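Local coordinates for protein dihydropteridine reductase (Dictyostelium discoideum, PDB 3ORF) that reduces quinonoid dihydropteridines to tetrahydropteridines with NADH or NADPH, regenerating the tetrahydrobiopterin cofactor, at residues Leu26-Ser31 with Phe124-Ile129; Glu37-Phe42 with Trp47-Ile52. All coordinates share one frame; numbering follows the deposited sequence.

Contact 1 (Leu26-Ser31 with Phe124-Ile129); sequences LVLGGS and FASAHI. With NAD (nicotinamide-adenine-dinucleotide), chain E.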
# COMPACT_ATOMS: atom_id res chain seq x y z
N LEU A 26 18.78 -7.32 -13.91
CA LEU A 26 18.71 -7.64 -12.50
C LEU A 26 17.32 -7.98 -12.03
O LEU A 26 16.36 -7.30 -12.39
CB LEU A 26 19.22 -6.47 -11.70
CG LEU A 26 18.85 -6.39 -10.23
CD1 LEU A 26 19.55 -7.43 -9.54
CD2 LEU A 26 19.49 -5.13 -9.75
N VAL A 27 17.19 -9.05 -11.26
CA VAL A 27 15.86 -9.58 -10.96
C VAL A 27 15.71 -9.82 -9.44
O VAL A 27 16.42 -10.67 -8.89
CB VAL A 27 15.58 -10.90 -11.69
CG1 VAL A 27 14.13 -11.37 -11.39
CG2 VAL A 27 15.85 -10.81 -13.23
N LEU A 28 14.80 -9.07 -8.81
CA LEU A 28 14.53 -9.20 -7.36
C LEU A 28 13.47 -10.26 -7.35
O LEU A 28 12.55 -10.21 -8.20
CB LEU A 28 14.00 -7.86 -6.79
CG LEU A 28 13.71 -7.79 -5.28
CD1 LEU A 28 15.05 -8.08 -4.49
CD2 LEU A 28 13.07 -6.39 -4.87
N GLY A 29 13.61 -11.29 -6.49
CA GLY A 29 12.74 -12.43 -6.62
C GLY A 29 13.32 -13.38 -7.64
O GLY A 29 12.61 -14.25 -8.21
N GLY A 30 14.60 -13.17 -7.95
CA GLY A 30 15.27 -14.00 -8.94
C GLY A 30 15.28 -15.51 -8.74
O GLY A 30 15.62 -16.23 -9.67
N SER A 31 14.82 -16.03 -7.59
CA SER A 31 14.79 -17.50 -7.45
C SER A 31 13.39 -18.07 -7.51
O SER A 31 13.26 -19.31 -7.49
CB SER A 31 15.38 -17.94 -6.12
OG SER A 31 16.76 -17.58 -6.07
N PHE A 124 9.10 -1.47 -2.75
CA PHE A 124 9.81 -0.32 -2.27
C PHE A 124 11.30 -0.53 -2.47
O PHE A 124 11.98 0.38 -2.98
CB PHE A 124 9.49 -0.06 -0.79
CG PHE A 124 8.23 0.77 -0.60
CD1 PHE A 124 7.34 0.49 0.43
CD2 PHE A 124 7.96 1.86 -1.47
CE1 PHE A 124 6.18 1.28 0.61
CE2 PHE A 124 6.84 2.66 -1.33
CZ PHE A 124 5.93 2.39 -0.28
N ALA A 125 11.81 -1.71 -2.13
CA ALA A 125 13.25 -2.00 -2.36
C ALA A 125 13.68 -1.82 -3.83
O ALA A 125 14.71 -1.24 -4.09
CB ALA A 125 13.60 -3.40 -1.87
N SER A 126 12.84 -2.31 -4.77
CA SER A 126 13.04 -2.11 -6.20
C SER A 126 13.18 -0.68 -6.54
O SER A 126 14.06 -0.36 -7.29
CB SER A 126 11.86 -2.63 -7.00
OG SER A 126 11.70 -4.01 -6.69
N ALA A 127 12.33 0.21 -6.00
CA ALA A 127 12.49 1.65 -6.31
C ALA A 127 13.93 2.12 -6.00
O ALA A 127 14.67 2.68 -6.86
CB ALA A 127 11.45 2.47 -5.58
N HIS A 128 14.37 1.85 -4.79
CA HIS A 128 15.77 2.18 -4.44
C HIS A 128 16.85 1.55 -5.35
O HIS A 128 17.78 2.21 -5.77
CB HIS A 128 16.02 1.78 -2.98
CG HIS A 128 17.41 2.12 -2.51
ND1 HIS A 128 17.74 3.37 -2.05
CD2 HIS A 128 18.56 1.39 -2.51
CE1 HIS A 128 19.04 3.39 -1.75
NE2 HIS A 128 19.56 2.21 -2.03
N ILE A 129 16.72 0.25 -5.63
CA ILE A 129 17.69 -0.52 -6.41
C ILE A 129 17.77 0.07 -7.80
O ILE A 129 18.90 0.24 -8.32
CB ILE A 129 17.27 -2.00 -6.46
CG1 ILE A 129 17.55 -2.69 -5.11
CG2 ILE A 129 18.00 -2.75 -7.54
CD1 ILE A 129 16.91 -3.97 -4.96
PA NAD E . 7.20 -17.51 -6.05
O1A NAD E . 6.71 -17.67 -4.66
O2A NAD E . 7.78 -18.66 -6.79
O5B NAD E . 8.47 -16.46 -5.97
C5B NAD E . 8.53 -15.24 -5.32
C4B NAD E . 10.02 -15.03 -4.97
O4B NAD E . 10.08 -13.76 -4.26
C3B NAD E . 10.47 -16.10 -3.95
O3B NAD E . 11.78 -16.50 -4.26
C2B NAD E . 10.61 -15.35 -2.64
O2B NAD E . 11.70 -15.86 -1.86
C1B NAD E . 10.97 -13.94 -3.16
N9A NAD E . 10.63 -12.82 -2.25
C8A NAD E . 9.50 -12.75 -1.49
N7A NAD E . 9.52 -11.57 -0.86
C5A NAD E . 10.68 -10.91 -1.16
C6A NAD E . 11.26 -9.65 -0.80
N6A NAD E . 10.68 -8.85 0.12
N1A NAD E . 12.45 -9.28 -1.35
C2A NAD E . 13.08 -10.09 -2.19
N3A NAD E . 12.55 -11.28 -2.55
C4A NAD E . 11.38 -11.73 -2.04
O3 NAD E . 6.04 -16.78 -6.81
PN NAD E . 5.76 -16.66 -8.32
O1N NAD E . 4.69 -17.68 -8.55
O2N NAD E . 7.02 -16.55 -9.16
O5D NAD E . 5.02 -15.22 -8.47
C5D NAD E . 5.72 -14.04 -8.90
C4D NAD E . 4.82 -12.80 -8.74
O4D NAD E . 3.49 -13.09 -9.24
C3D NAD E . 4.60 -12.29 -7.31
O3D NAD E . 4.91 -10.85 -7.34
C2D NAD E . 3.10 -12.49 -7.05
O2D NAD E . 2.69 -11.45 -6.15
C1D NAD E . 2.62 -12.19 -8.49
N1N NAD E . 1.22 -12.20 -9.11
C2N NAD E . 0.52 -13.40 -9.60
C3N NAD E . -0.78 -13.23 -10.18
C7N NAD E . -1.64 -14.39 -10.75
O7N NAD E . -2.85 -14.45 -10.49
N7N NAD E . -0.97 -15.23 -11.58
C4N NAD E . -1.35 -11.94 -10.30
C5N NAD E . -0.66 -10.80 -9.85
C6N NAD E . 0.59 -10.94 -9.28
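The first strand of the Rossmann fold packs here on a long helix on one face of the sheet, and L26 and L28 make the contact with S126, A125 and I129. Strand 24-28 and helix 108-133 run nearly antiparallel, with the axes of the two short segments 158° apart and 10.2 Å from each other at closest. No hydrogen bond joins them, and the contact is buried.

At the L26 end two methyl branches meet. CD2 of L26 meets CG2 of I129 at 3.6 Å, and the two side chains cross at about a right angle. CG2 of I129 reaches the leucine because it lies anti to the backbone N, whereas CG1 lies beside that N. F91 on the neighbouring strand 88-93 touches both side chains.

L28 splits its two methyls between protein and cofactor. Its CD2 turns to the helix, 3.3 Å from OG of S126 and 4.3 Å from CB of A125. That hydroxyl hydrogen-bonds S122 O in its own helix, which is consistent with its lying against a methyl. The other branch, CD1, lies 3.6 Å from C2A of the NAD adenine.

Beyond L28 the chain makes a type II turn from V27 to G30, closed by a weak bond from G30 N to V27 O. G29 has a positive phi of 85° that calls for glycine, and its CA lies 3.8 Å from O4B of the adenosine ribose. S31 N then bonds D53, which also holds NAD. A strand that ends in a glycine-rich turn against the adenosine half of NAD is typical of the cofactor site in short-chain dehydrogenases/reductases.

Contact 2 (Glu37-Phe42 with Trp47-Ile52); sequences EVVKFF and WNTISI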
# COMPACT_ATOMS: atom_id res chain seq x y z
N GLU A 37 12.50 -18.05 -14.40
CA GLU A 37 12.29 -18.13 -15.84
C GLU A 37 12.82 -16.87 -16.57
O GLU A 37 13.38 -16.97 -17.64
CB GLU A 37 10.83 -18.37 -16.17
CG GLU A 37 10.50 -18.41 -17.70
CD GLU A 37 11.33 -19.42 -18.54
OE1 GLU A 37 11.46 -20.62 -18.14
OE2 GLU A 37 11.83 -19.00 -19.63
N VAL A 38 12.66 -15.68 -15.97
CA VAL A 38 13.26 -14.46 -16.56
C VAL A 38 14.79 -14.60 -16.63
O VAL A 38 15.46 -14.12 -17.57
CB VAL A 38 12.84 -13.18 -15.77
CG1 VAL A 38 13.47 -11.95 -16.37
CG2 VAL A 38 11.29 -13.02 -15.81
N VAL A 39 15.37 -15.24 -15.64
CA VAL A 39 16.86 -15.31 -15.65
C VAL A 39 17.26 -16.26 -16.78
O VAL A 39 18.11 -15.92 -17.63
CB VAL A 39 17.41 -15.79 -14.29
CG1 VAL A 39 18.90 -16.23 -14.44
CG2 VAL A 39 17.25 -14.69 -13.24
N LYS A 40 16.59 -17.41 -16.82
CA LYS A 40 16.89 -18.45 -17.79
C LYS A 40 16.76 -17.90 -19.21
O LYS A 40 17.66 -18.09 -20.04
CB LYS A 40 15.95 -19.66 -17.60
CG LYS A 40 16.50 -21.00 -17.97
CD LYS A 40 15.52 -21.79 -18.86
CE LYS A 40 14.72 -22.86 -18.11
NZ LYS A 40 14.38 -24.09 -18.99
N PHE A 41 15.65 -17.22 -19.50
CA PHE A 41 15.41 -16.70 -20.83
C PHE A 41 16.43 -15.60 -21.18
O PHE A 41 16.96 -15.55 -22.31
CB PHE A 41 13.97 -16.15 -20.96
CG PHE A 41 13.59 -15.83 -22.37
CD1 PHE A 41 12.89 -16.76 -23.15
CD2 PHE A 41 13.98 -14.60 -22.96
CE1 PHE A 41 12.54 -16.44 -24.54
CE2 PHE A 41 13.64 -14.28 -24.30
CZ PHE A 41 12.92 -15.21 -25.09
N PHE A 42 16.71 -14.69 -20.26
CA PHE A 42 17.70 -13.67 -20.62
C PHE A 42 19.07 -14.25 -20.89
O PHE A 42 19.71 -13.88 -21.87
CB PHE A 42 17.75 -12.50 -19.65
CG PHE A 42 16.69 -11.44 -19.95
CD1 PHE A 42 15.30 -11.76 -19.83
CD2 PHE A 42 17.05 -10.16 -20.32
CE1 PHE A 42 14.31 -10.81 -20.09
CE2 PHE A 42 16.05 -9.16 -20.57
CZ PHE A 42 14.67 -9.51 -20.49
N TRP A 47 22.40 -12.22 -22.31
CA TRP A 47 22.53 -11.14 -21.35
C TRP A 47 23.23 -11.70 -20.12
O TRP A 47 23.15 -12.88 -19.80
CB TRP A 47 21.15 -10.55 -20.96
CG TRP A 47 20.57 -9.58 -21.96
CD1 TRP A 47 20.50 -9.71 -23.29
CD2 TRP A 47 19.95 -8.32 -21.65
NE1 TRP A 47 19.92 -8.62 -23.87
CE2 TRP A 47 19.56 -7.74 -22.88
CE3 TRP A 47 19.73 -7.63 -20.46
CZ2 TRP A 47 18.93 -6.48 -22.96
CZ3 TRP A 47 19.12 -6.37 -20.52
CH2 TRP A 47 18.73 -5.81 -21.78
N ASN A 48 23.89 -10.81 -19.41
CA ASN A 48 24.42 -11.13 -18.13
C ASN A 48 23.23 -10.97 -17.13
O ASN A 48 22.47 -9.97 -17.17
CB ASN A 48 25.53 -10.13 -17.90
CG ASN A 48 26.50 -10.56 -16.87
OD1 ASN A 48 26.42 -10.10 -15.73
ND2 ASN A 48 27.44 -11.43 -17.24
N THR A 49 23.05 -11.97 -16.27
CA THR A 49 21.93 -12.01 -15.32
C THR A 49 22.36 -11.90 -13.86
O THR A 49 23.36 -12.50 -13.47
CB THR A 49 21.17 -13.32 -15.46
OG1 THR A 49 22.07 -14.42 -15.20
CG2 THR A 49 20.58 -13.43 -16.85
N ILE A 50 21.59 -11.17 -13.05
CA ILE A 50 21.87 -11.02 -11.62
C ILE A 50 20.57 -11.25 -10.83
O ILE A 50 19.49 -10.75 -11.24
CB ILE A 50 22.36 -9.64 -11.28
CG1 ILE A 50 23.66 -9.35 -12.01
CG2 ILE A 50 22.59 -9.52 -9.81
CD1 ILE A 50 23.71 -7.99 -12.47
N SER A 51 20.65 -11.98 -9.71
CA SER A 51 19.46 -12.35 -8.94
C SER A 51 19.64 -11.96 -7.48
O SER A 51 20.68 -12.24 -6.90
CB SER A 51 19.16 -13.87 -9.10
OG SER A 51 18.20 -14.38 -8.18
N ILE A 52 18.66 -11.23 -6.92
CA ILE A 52 18.57 -11.03 -5.47
C ILE A 52 17.30 -11.75 -5.00
O ILE A 52 16.22 -11.60 -5.60
CB ILE A 52 18.47 -9.50 -5.10
CG1 ILE A 52 19.66 -8.68 -5.65
CG2 ILE A 52 18.29 -9.30 -3.58
CD1 ILE A 52 19.33 -7.13 -5.77
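The amide N of W47 donates to F42 O at 3.2 Å, a bond that links the chain entering strand 48-53 to the preceding helix. The bond is fairly straight, with an N-H...O angle of 164°. The contact belongs to the first beta-alpha-beta unit of the Rossmann fold, made of strand 24-28, helix 33-44 and strand 48-53. After the end of helix 33-44, a short connection brings the chain back to the sheet at W47.

The side chains of the same two residues lie side by side and point the same way. Their rings nevertheless form a T-shaped pair, with planes at 87° and the F42 ring centre 5.2 Å from that of the W47 six-membered ring. F42 supplies the edge and W47 the face. CD2 of F42 stands over the indole, offset toward its rim, at 3.7 Å from both CD2 and CE3 of W47. W47 CG lies anti to the carbonyl carbon, chi1 -80°, and this swings the indole back alongside F42. F221 of helix 213-225 meets both rings, edge-to-face with F42, so the pair is part of a three-residue aromatic cluster.

One turn back along the helix, V39 packs on T49. The valine and threonine side chains cross at a slant. The threonine hydroxyl hydrogen-bonds D61 N, in the chain leading to strand 62-65. CG2 of T49 turns to the helix and lies 4.1 Å from CB of F42. I25 of the adjacent strand touches F42 from the sheet side. At the V39 end, CG1 of the valine reaches OG1 of T49 at 3.7 Å, and CG2 of T49 rests 3.6 Å from V39 O.

From the N terminus the chain runs through strand 24-28, the glycine-rich turn and helix 33-44. Contact 2 closes a short loop when strand 48-53 returns beside that helix. Contact 1 closes much later, when helix 108-133 packs against the first strand, so contact 2 is nested inside its loop. The two touch through the sheet, where strands 24-28 and 48-53 are parallel neighbours. V27 N lies 2.9 Å from I50 O and G29 N lies 2.8 Å from I52 O, both probable hydrogen bonds. Together the contacts tie one helix from each layer to the central sheet of the alpha-beta-alpha sandwich.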